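Local coordinates for CalS11 (PDB 3TOS), which is a methyltransferase from the calicheamicin system of Micromonospora echinospora that binds S-adenosyl-L-homocysteine and probably acts as an O-methyltransferase, at residues E19-L30 / P45-M53. Numbering follows the deposited sequence.
Sequences ETETTQRLTKLL and PLFLRRHQM
L46 meets L26 through its backbone: the carbonyl O of L46 lies 3.7 Å from CD2 of L26. F47 points at helix 17-31 and lies between two leucines. CB of L46 sits over the centre of one ring face. CB of L30 lies over the opposite face, 4.0 Å from the ring centroid, in a CH-pi contact. With CG of L30 anti to its backbone N (chi1 167°), its CD1 reaches the CD2-CE2 side of the same ring. In a second subunit, another copy of this protein, H147 hydrogen-bonds the L46 carbonyl O and Y139 packs on F47.

R49 is the N-cap residue of helix 50-65. CB points toward helix 17-31 and touches L26 CD1 and T22 CG2. From there the chain is extended from CG to NE, which brings NE to E19. NE donates a nearly straight hydrogen bond to E19 OE2 (2.8 Å, 166°), part of a salt bridge. The oxygen lies in the guanidinium plane, but the N-H comes from above the carboxylate plane. NH2 adds a weak bond to the same oxygen. T23 OG1 lies over one guanidinium face without bonding to NE; it donates to E19 O instead. Q52 CG lies over the opposite face, toward its rim. Replacing R49 by an alanine would probably leave the E19 carboxylate without its cationic mate and open a gap between T23 and Q52. NH2 also bonds N42 of the second subunit.

E19 OE1 accepts from two waters. One takes R50 NH2. The other, 2.7 Å from OE1, takes the N-H of H51, in the first turn of helix 50-65. CB of H51 lies 3.8 Å from E19 OE2, and the H51 side chain is about 5 Å from the bound glutamate. Helix 17-31 thus packs on the 45-49 turn and the start of helix 50-65, with an apolar end at F47 and a charged end at E19, which probably stays ionised beside R49 and R50.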
ATOM      1  N   GLU B  19       5.418  42.405  -1.197  1.00 10.12           N
ATOM      2  CA  GLU B  19       4.083  41.864  -1.621  1.00 10.85           C
ATOM      3  C   GLU B  19       3.221  43.005  -2.142  1.00 11.38           C
ATOM      4  O   GLU B  19       2.501  42.898  -3.140  1.00 11.64           O
ATOM      5  CB  GLU B  19       3.454  41.145  -0.424  1.00 11.43           C
ATOM      6  CG  GLU B  19       1.925  40.860  -0.537  1.00 13.11           C
ATOM      7  CD  GLU B  19       1.514  39.758  -1.515  1.00 16.15           C
ATOM      8  OE1 GLU B  19       2.407  39.074  -2.067  1.00 16.44           O
ATOM      9  OE2 GLU B  19       0.275  39.582  -1.697  1.00 17.44           O
ATOM     10  N   THR B  20       3.314  44.149  -1.472  1.00 12.20           N
ATOM     11  CA  THR B  20       2.553  45.320  -1.891  1.00 11.73           C
ATOM     12  C   THR B  20       3.025  45.745  -3.289  1.00 11.58           C
ATOM     13  O   THR B  20       2.223  46.067  -4.167  1.00 12.65           O
ATOM     14  CB  THR B  20       2.762  46.468  -0.880  1.00 12.18           C
ATOM     15  OG1 THR B  20       2.130  46.132   0.370  1.00 14.73           O
ATOM     16  CG2 THR B  20       2.117  47.772  -1.394  1.00 12.84           C
ATOM     17  N   GLU B  21       4.349  45.768  -3.499  1.00 12.32           N
ATOM     18  CA  GLU B  21       4.930  46.128  -4.823  1.00 13.00           C
ATOM     19  C   GLU B  21       4.514  45.208  -5.927  1.00 11.34           C
ATOM     20  O   GLU B  21       4.080  45.666  -7.014  1.00 11.65           O
ATOM     21  CB  GLU B  21       6.460  46.122  -4.704  1.00 14.69           C
ATOM     22  CG  GLU B  21       7.227  46.579  -5.943  1.00 16.19           C
ATOM     23  CD  GLU B  21       6.957  48.096  -6.308  1.00 20.36           C
ATOM     24  OE1 GLU B  21       6.496  48.907  -5.442  1.00 23.49           O
ATOM     25  OE2 GLU B  21       7.232  48.490  -7.460  1.00 20.94           O
ATOM     26  N   THR B  22       4.522  43.893  -5.643  1.00 10.54           N
ATOM     27  CA  THR B  22       4.072  42.932  -6.663  1.00 10.67           C
ATOM     28  C   THR B  22       2.603  43.216  -7.051  1.00 10.82           C
ATOM     29  O   THR B  22       2.270  43.274  -8.218  1.00 10.85           O
ATOM     30  CB  THR B  22       4.216  41.476  -6.177  1.00 10.57           C
ATOM     31  OG1 THR B  22       5.593  41.123  -6.173  1.00 10.38           O
ATOM     32  CG2 THR B  22       3.455  40.491  -7.095  1.00 10.27           C
ATOM     33  N   THR B  23       1.758  43.389  -6.034  1.00 10.88           N
ATOM     34  CA  THR B  23       0.345  43.595  -6.238  1.00 11.20           C
ATOM     35  C   THR B  23       0.094  44.850  -7.059  1.00 10.87           C
ATOM     36  O   THR B  23      -0.658  44.836  -8.042  1.00 11.29           O
ATOM     37  CB  THR B  23      -0.374  43.698  -4.907  1.00 11.05           C
ATOM     38  OG1 THR B  23      -0.100  42.527  -4.128  1.00 11.66           O
ATOM     39  CG2 THR B  23      -1.885  43.757  -5.109  1.00 12.26           C
ATOM     40  N   GLN B  24       0.752  45.947  -6.674  1.00 11.13           N
ATOM     41  CA  GLN B  24       0.550  47.216  -7.377  1.00 12.16           C
ATOM     42  C   GLN B  24       1.105  47.150  -8.795  1.00 11.20           C
ATOM     43  O   GLN B  24       0.499  47.709  -9.715  1.00 11.00           O
ATOM     44  CB  GLN B  24       1.196  48.367  -6.589  1.00 13.55           C
ATOM     45  CG  GLN B  24       0.389  48.681  -5.325  1.00 15.48           C
ATOM     46  CD  GLN B  24       1.077  49.640  -4.434  1.00 19.73           C
ATOM     47  OE1 GLN B  24       2.258  49.967  -4.640  1.00 21.60           O
ATOM     48  NE2 GLN B  24       0.346  50.134  -3.435  1.00 21.07           N
ATOM     49  N   ARG B  25       2.263  46.521  -8.969  1.00 11.44           N
ATOM     50  CA  ARG B  25       2.832  46.357 -10.318  1.00 10.31           C
ATOM     51  C   ARG B  25       1.908  45.559 -11.225  1.00 10.56           C
ATOM     52  O   ARG B  25       1.706  45.952 -12.355  1.00  9.81           O
ATOM     53  CB  ARG B  25       4.189  45.667 -10.292  1.00 10.75           C
ATOM     54  CG  ARG B  25       5.315  46.618  -9.775  1.00 10.34           C
ATOM     55  CD  ARG B  25       6.601  45.878  -9.951  1.00 12.36           C
ATOM     56  NE  ARG B  25       7.731  46.532  -9.368  1.00 15.32           N
ATOM     57  CZ  ARG B  25       8.997  46.096  -9.441  1.00 17.48           C
ATOM     58  NH1 ARG B  25       9.311  45.057 -10.241  1.00 18.52           N
ATOM     59  NH2 ARG B  25       9.955  46.710  -8.703  1.00 20.16           N
ATOM     60  N   LEU B  26       1.423  44.410 -10.767  1.00  9.58           N
ATOM     61  CA  LEU B  26       0.543  43.586 -11.586  1.00  9.58           C
ATOM     62  C   LEU B  26      -0.753  44.287 -11.878  1.00  9.27           C
ATOM     63  O   LEU B  26      -1.289  44.078 -12.955  1.00 10.98           O
ATOM     64  CB  LEU B  26       0.288  42.231 -10.938  1.00  9.66           C
ATOM     65  CG  LEU B  26       1.516  41.318 -10.883  1.00  9.79           C
ATOM     66  CD1 LEU B  26       1.193  40.074 -10.078  1.00 10.40           C
ATOM     67  CD2 LEU B  26       2.105  40.939 -12.251  1.00  9.89           C
ATOM     68  N   THR B  27      -1.294  45.078 -10.940  1.00  8.98           N
ATOM     69  CA  THR B  27      -2.492  45.847 -11.231  1.00 11.01           C
ATOM     70  C   THR B  27      -2.258  46.797 -12.418  1.00 10.69           C
ATOM     71  O   THR B  27      -3.101  46.884 -13.349  1.00 11.09           O
ATOM     72  CB  THR B  27      -2.908  46.672  -9.984  1.00 11.28           C
ATOM     73  OG1 THR B  27      -3.253  45.755  -8.915  1.00 11.31           O
ATOM     74  CG2 THR B  27      -4.112  47.588 -10.296  1.00 12.04           C
ATOM     75  N   LYS B  28      -1.150  47.528 -12.373  0.64 10.65           N
ATOM     76  CA  LYS B  28      -0.840  48.460 -13.469  0.64 10.57           C
ATOM     77  C   LYS B  28      -0.641  47.671 -14.768  0.64 11.22           C
ATOM     78  O   LYS B  28      -1.157  48.079 -15.834  0.64 10.10           O
ATOM     79  CB  LYS B  28       0.416  49.287 -13.124  0.64 13.48           C
ATOM     80  CG  LYS B  28       0.569  50.469 -14.105  0.64 16.71           C
ATOM     81  CD  LYS B  28       1.660  51.501 -13.773  0.64 20.07           C
ATOM     82  CE  LYS B  28       1.770  52.654 -14.845  0.64 22.64           C
ATOM     83  NZ  LYS B  28       3.012  53.504 -14.664  0.64 23.99           N
ATOM     84  N   LEU B  29       0.097  46.560 -14.690  1.00 11.48           N
ATOM     85  CA  LEU B  29       0.373  45.762 -15.910  1.00 11.31           C
ATOM     86  C   LEU B  29      -0.923  45.191 -16.521  1.00 10.86           C
ATOM     87  O   LEU B  29      -1.060  45.059 -17.738  1.00 11.54           O
ATOM     88  CB  LEU B  29       1.381  44.657 -15.635  1.00 10.62           C
ATOM     89  CG  LEU B  29       2.773  45.291 -15.363  1.00 10.67           C
ATOM     90  CD1 LEU B  29       3.741  44.358 -14.589  1.00 10.13           C
ATOM     91  CD2 LEU B  29       3.435  45.889 -16.664  1.00 11.55           C
ATOM     92  N   LEU B  30      -1.896  44.861 -15.686  1.00 11.22           N
ATOM     93  CA  LEU B  30      -3.191  44.387 -16.186  1.00 10.74           C
ATOM     94  C   LEU B  30      -3.996  45.510 -16.828  1.00 11.48           C
ATOM     95  O   LEU B  30      -4.620  45.324 -17.903  1.00 13.83           O
ATOM     96  CB  LEU B  30      -3.983  43.780 -14.994  1.00 10.11           C
ATOM     97  CG  LEU B  30      -5.467  43.517 -15.245  1.00 12.00           C
ATOM     98  CD1 LEU B  30      -5.664  42.414 -16.363  1.00 13.59           C
ATOM     99  CD2 LEU B  30      -6.089  42.990 -13.953  1.00 14.98           C
ATOM    100  N   PRO B  45      -3.297  34.161 -15.724  1.00  9.87           N
ATOM    101  CA  PRO B  45      -2.227  33.800 -14.784  1.00  9.69           C
ATOM    102  C   PRO B  45      -1.028  34.753 -14.822  1.00  7.99           C
ATOM    103  O   PRO B  45      -0.222  34.774 -13.890  1.00 10.03           O
ATOM    104  CB  PRO B  45      -1.825  32.394 -15.221  1.00  9.41           C
ATOM    105  CG  PRO B  45      -3.123  31.847 -15.814  1.00 10.69           C
ATOM    106  CD  PRO B  45      -3.719  33.004 -16.553  1.00 10.40           C
ATOM    107  N   LEU B  46      -0.837  35.521 -15.916  1.00  9.58           N
ATOM    108  CA  LEU B  46       0.199  36.593 -15.866  1.00  9.87           C
ATOM    109  C   LEU B  46       0.027  37.480 -14.632  1.00  8.68           C
ATOM    110  O   LEU B  46       1.028  37.970 -14.112  1.00 10.15           O
ATOM    111  CB  LEU B  46       0.086  37.490 -17.081  1.00  9.92           C
ATOM    112  CG  LEU B  46       0.512  36.794 -18.424  1.00  9.49           C
ATOM    113  CD1 LEU B  46       0.231  37.743 -19.611  1.00 11.23           C
ATOM    114  CD2 LEU B  46       2.004  36.414 -18.310  1.00 10.71           C
ATOM    115  N   PHE B  47      -1.216  37.693 -14.159  1.00  8.09           N
ATOM    116  CA  PHE B  47      -1.470  38.663 -13.107  1.00  8.14           C
ATOM    117  C   PHE B  47      -1.832  38.051 -11.753  1.00  8.69           C
ATOM    118  O   PHE B  47      -2.168  38.757 -10.804  1.00  9.33           O
ATOM    119  CB  PHE B  47      -2.574  39.609 -13.582  1.00  8.24           C
ATOM    120  CG  PHE B  47      -2.343  40.115 -14.958  1.00  6.94           C
ATOM    121  CD1 PHE B  47      -1.324  41.064 -15.181  1.00  8.33           C
ATOM    122  CD2 PHE B  47      -3.066  39.598 -16.048  1.00  9.07           C
ATOM    123  CE1 PHE B  47      -1.013  41.479 -16.462  1.00  8.13           C
ATOM    124  CE2 PHE B  47      -2.793  40.066 -17.374  1.00  9.60           C
ATOM    125  CZ  PHE B  47      -1.727  40.989 -17.574  1.00  9.30           C
ATOM    126  N   LEU B  48      -1.749  36.731 -11.693  1.00  9.05           N
ATOM    127  CA  LEU B  48      -2.194  35.936 -10.545  1.00  7.94           C
ATOM    128  C   LEU B  48      -0.948  35.581  -9.704  1.00  7.24           C
ATOM    129  O   LEU B  48      -0.217  34.636 -10.041  1.00  9.30           O
ATOM    130  CB  LEU B  48      -2.946  34.666 -11.050  1.00  8.05           C
ATOM    131  CG  LEU B  48      -3.492  33.718  -9.928  1.00  9.30           C
ATOM    132  CD1 LEU B  48      -4.653  34.336  -9.236  1.00 10.57           C
ATOM    133  CD2 LEU B  48      -3.862  32.346 -10.608  1.00  9.30           C
ATOM    134  N   ARG B  49      -0.697  36.350  -8.633  1.00  6.90           N
ATOM    135  CA  ARG B  49       0.550  36.220  -7.877  1.00  9.21           C
ATOM    136  C   ARG B  49       0.453  35.032  -6.918  1.00  9.78           C
ATOM    137  O   ARG B  49      -0.651  34.536  -6.637  1.00  9.59           O
ATOM    138  CB  ARG B  49       0.818  37.515  -7.083  1.00  8.74           C
ATOM    139  CG  ARG B  49      -0.176  37.784  -5.995  1.00  8.33           C
ATOM    140  CD  ARG B  49       0.077  39.150  -5.403  1.00  8.81           C
ATOM    141  NE  ARG B  49      -0.786  39.434  -4.264  1.00  9.80           N
ATOM    142  CZ  ARG B  49      -2.060  39.824  -4.333  1.00 11.20           C
ATOM    143  NH1 ARG B  49      -2.701  39.917  -5.518  1.00 11.30           N
ATOM    144  NH2 ARG B  49      -2.700  40.076  -3.176  1.00 11.82           N
ATOM    145  N   ARG B  50       1.602  34.635  -6.393  1.00  9.22           N
ATOM    146  CA  ARG B  50       1.737  33.467  -5.515  1.00  7.59           C
ATOM    147  C   ARG B  50       0.618  33.433  -4.483  1.00  8.73           C
ATOM    148  O   ARG B  50      -0.018  32.406  -4.309  1.00  9.59           O
ATOM    149  CB  ARG B  50       3.079  33.564  -4.741  1.00  7.78           C
ATOM    150  CG  ARG B  50       3.312  32.356  -3.800  1.00  9.81           C
ATOM    151  CD  ARG B  50       4.400  32.632  -2.737  1.00 10.16           C
ATOM    152  NE  ARG B  50       4.195  33.885  -1.993  1.00 10.84           N
ATOM    153  CZ  ARG B  50       3.351  34.017  -0.969  1.00 11.90           C
ATOM    154  NH1 ARG B  50       2.644  32.958  -0.536  1.00 12.25           N
ATOM    155  NH2 ARG B  50       3.230  35.208  -0.372  1.00 12.69           N
ATOM    156  N   HIS B  51       0.405  34.522  -3.739  1.00  9.39           N
ATOM    157  CA  HIS B  51      -0.537  34.490  -2.627  1.00 10.04           C
ATOM    158  C   HIS B  51      -1.954  34.103  -3.121  1.00  8.98           C
ATOM    159  O   HIS B  51      -2.681  33.306  -2.467  1.00  9.96           O
ATOM    160  CB  HIS B  51      -0.622  35.870  -1.934  1.00 11.19           C
ATOM    161  CG  HIS B  51      -1.625  35.899  -0.830  1.00 13.75           C
ATOM    162  ND1 HIS B  51      -1.389  35.276   0.382  1.00 16.37           N
ATOM    163  CD2 HIS B  51      -2.889  36.403  -0.770  1.00 15.33           C
ATOM    164  CE1 HIS B  51      -2.435  35.452   1.165  1.00 16.62           C
ATOM    165  NE2 HIS B  51      -3.369  36.106   0.484  1.00 17.67           N
ATOM    166  N   GLN B  52      -2.358  34.671  -4.274  1.00  9.07           N
ATOM    167  CA  GLN B  52      -3.692  34.357  -4.845  1.00  7.71           C
ATOM    168  C   GLN B  52      -3.728  32.989  -5.511  1.00  7.86           C
ATOM    169  O   GLN B  52      -4.734  32.279  -5.443  1.00  9.73           O
ATOM    170  CB  GLN B  52      -4.161  35.490  -5.815  1.00  8.76           C
ATOM    171  CG  GLN B  52      -4.364  36.855  -5.085  1.00  9.77           C
ATOM    172  CD  GLN B  52      -5.482  36.810  -4.049  1.00 11.36           C
ATOM    173  OE1 GLN B  52      -6.269  35.855  -3.991  1.00 11.49           O
ATOM    174  NE2 GLN B  52      -5.537  37.798  -3.213  1.00 11.61           N
HETATM  175  N   MSE B  53      -2.663  32.611  -6.186  1.00  7.90           N
HETATM  176  CA  MSE B  53      -2.542  31.256  -6.731  1.00  8.44           C
HETATM  177  C   MSE B  53      -2.726  30.210  -5.623  1.00  8.90           C
HETATM  178  O   MSE B  53      -3.370  29.187  -5.803  1.00  8.20           O
HETATM  179  CB  MSE B  53      -1.183  31.060  -7.448  1.00  8.58           C
HETATM  180  CG  MSE B  53      -0.895  29.569  -7.871  1.00  7.99           C
HETATM  181 SE   MSE B  53      -2.108  28.972  -9.247  0.71 11.72          SE
HETATM  182  CE  MSE B  53      -1.112  29.666 -10.747  1.00 11.57           C
TER
HETATM  183  O   HOH W   1       2.128  36.842  -3.631  1.00  9.57           O
HETATM  184  O   HOH W   2       4.548  37.808  -1.232  1.00 18.07           O